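Local atomic coordinates of X-ray repair cross complementing protein 1 variant (Homo sapiens, PDB entry 6WH1), a protein that probably acts as a scaffold in DNA single-strand break repair, assembling repair complexes and restraining PARP1, and is represented here by its C-terminal BRCT domain. Residues E35-D38 with Y39-R43. Sequence-based numbering, arbitrary orientation.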
loop_
_atom_site.group_PDB
_atom_site.type_symbol
_atom_site.label_atom_id
_atom_site.label_comp_id
_atom_site.label_asym_id
_atom_site.label_seq_id
_atom_site.Cartn_x
_atom_site.Cartn_y
_atom_site.Cartn_z
ATOM N N GLU A 35 -8.026 1.600 0.465
ATOM C CA GLU A 35 -8.212 0.172 0.695
ATOM C C GLU A 35 -7.927 -0.569 -0.608
ATOM O O GLU A 35 -8.676 -0.432 -1.578
ATOM C CB GLU A 35 -9.624 -0.114 1.198
ATOM N N LEU A 36 -6.843 -1.346 -0.629
ATOM C CA LEU A 36 -6.474 -2.125 -1.805
ATOM C C LEU A 36 -7.116 -3.504 -1.764
ATOM O O LEU A 36 -7.141 -4.164 -0.722
ATOM C CB LEU A 36 -4.954 -2.261 -1.923
ATOM C CG LEU A 36 -4.234 -0.970 -2.323
ATOM C CD1 LEU A 36 -3.113 -0.667 -1.347
ATOM C CD2 LEU A 36 -3.725 -1.025 -3.761
ATOM N N GLU A 37 -7.628 -3.935 -2.913
ATOM C CA GLU A 37 -8.340 -5.198 -3.043
ATOM C C GLU A 37 -7.449 -6.247 -3.691
ATOM O O GLU A 37 -6.680 -5.943 -4.607
ATOM C CB GLU A 37 -9.608 -5.017 -3.879
ATOM C CG GLU A 37 -10.571 -3.994 -3.311
ATOM C CD GLU A 37 -11.528 -4.605 -2.320
ATOM O OE1 GLU A 37 -11.999 -5.734 -2.573
ATOM O OE2 GLU A 37 -11.813 -3.961 -1.292
ATOM N N ASP A 38 -7.559 -7.487 -3.211
ATOM C CA ASP A 38 -6.846 -8.585 -3.850
ATOM C C ASP A 38 -7.461 -8.931 -5.196
ATOM O O ASP A 38 -6.771 -9.458 -6.078
ATOM C CB ASP A 38 -6.851 -9.817 -2.946
ATOM C CG ASP A 38 -6.183 -9.565 -1.612
ATOM O OD1 ASP A 38 -5.154 -8.859 -1.586
ATOM O OD2 ASP A 38 -6.691 -10.072 -0.588
ATOM N N TYR A 39 -8.747 -8.645 -5.374
ATOM C CA TYR A 39 -9.456 -9.026 -6.582
ATOM C C TYR A 39 -10.334 -7.880 -7.055
ATOM O O TYR A 39 -10.738 -7.005 -6.281
ATOM C CB TYR A 39 -10.335 -10.260 -6.368
ATOM C CG TYR A 39 -9.694 -11.389 -5.600
ATOM C CD1 TYR A 39 -9.775 -11.445 -4.214
ATOM C CD2 TYR A 39 -9.033 -12.417 -6.263
ATOM C CE1 TYR A 39 -9.203 -12.485 -3.509
ATOM C CE2 TYR A 39 -8.456 -13.461 -5.565
ATOM C CZ TYR A 39 -8.544 -13.491 -4.189
ATOM O OH TYR A 39 -7.973 -14.532 -3.492
ATOM N N MET A 40 -10.631 -7.909 -8.347
ATOM C CA MET A 40 -11.640 -7.031 -8.909
ATOM C C MET A 40 -13.027 -7.454 -8.432
ATOM O O MET A 40 -13.306 -8.641 -8.238
ATOM C CB MET A 40 -11.568 -7.065 -10.436
ATOM C CG MET A 40 -12.444 -6.036 -11.117
ATOM S SD MET A 40 -12.120 -4.388 -10.469
ATOM C CE MET A 40 -13.499 -3.490 -11.180
ATOM N N SER A 41 -13.892 -6.467 -8.222
ATOM C CA SER A 41 -15.287 -6.714 -7.886
ATOM C C SER A 41 -16.049 -5.418 -8.111
ATOM O O SER A 41 -15.459 -4.372 -8.390
ATOM C CB SER A 41 -15.453 -7.204 -6.441
ATOM O OG SER A 41 -15.357 -6.126 -5.520
ATOM N N ASP A 42 -17.374 -5.495 -7.978
ATOM C CA ASP A 42 -18.162 -4.273 -8.088
ATOM C C ASP A 42 -18.003 -3.362 -6.878
ATOM O O ASP A 42 -18.590 -2.277 -6.866
ATOM C CB ASP A 42 -19.639 -4.605 -8.308
ATOM C CG ASP A 42 -20.191 -5.559 -7.268
ATOM O OD1 ASP A 42 -20.080 -5.268 -6.058
ATOM O OD2 ASP A 42 -20.748 -6.600 -7.668
ATOM N N ARG A 43 -17.236 -3.774 -5.868
ATOM C CA ARG A 43 -16.873 -2.905 -4.761
ATOM C C ARG A 43 -15.637 -2.064 -5.054
ATOM O O ARG A 43 -15.352 -1.127 -4.298
ATOM C CB ARG A 43 -16.640 -3.734 -3.493
ATOM C CG ARG A 43 -17.831 -4.584 -3.086
ATOM C CD ARG A 43 -17.496 -5.484 -1.905
ATOM N NE ARG A 43 -17.205 -6.853 -2.322
ATOM C CZ ARG A 43 -15.990 -7.305 -2.620
ATOM N NH1 ARG A 43 -14.943 -6.494 -2.543
ATOM N NH2 ARG A 43 -15.822 -8.567 -2.992
#
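Two bent side chains reach each other across a surface turn: E37 folds at its second torsion (chi2 -88°), swinging the carboxylate toward R43, whose chain runs extended to CD and then bends at its third torsion to bring the guanidinium back over the turn. They meet at about a right angle, and a salt bridge joins E37 OE1 to R43 NH1 at 3.0 Å. The carboxylate oxygen comes to the edge of the guanidinium, near its plane, yet the two flat groups are turned 48° apart and the N-H points poorly (128°), so charge attraction probably counts for more than the weak hydrogen bond. The other oxygen, E37 OE2, is hydrogen-bonded to H10 ND1, which probably limits the rotation of the carboxylate.

On the far side of the turn, S41 OG accepts from R43 N at 3.0 Å in an ST turn, which probably steadies the backbone from which the arginine departs, and the same oxygen sits above one face of the guanidinium, offset toward the NH1 rim. Nearer the strand, E37 CB packs 3.3 Å from Y39 O, while the ring of Y39 lies with one face over D38 O and its CE1 3.6 Å from D38 CB.

This exposed turn illustrates how a loop can be tied back to a residue near its start, here E37, next to strand 35-36. Residues 35-36 form an outermost strand of the parallel BRCT sheet, beside strand 10-13, which supplies H10; L36 packs on helix 21-31, and the chain beyond R43 continues to strand 46-48, on the opposite side of strand 10-13.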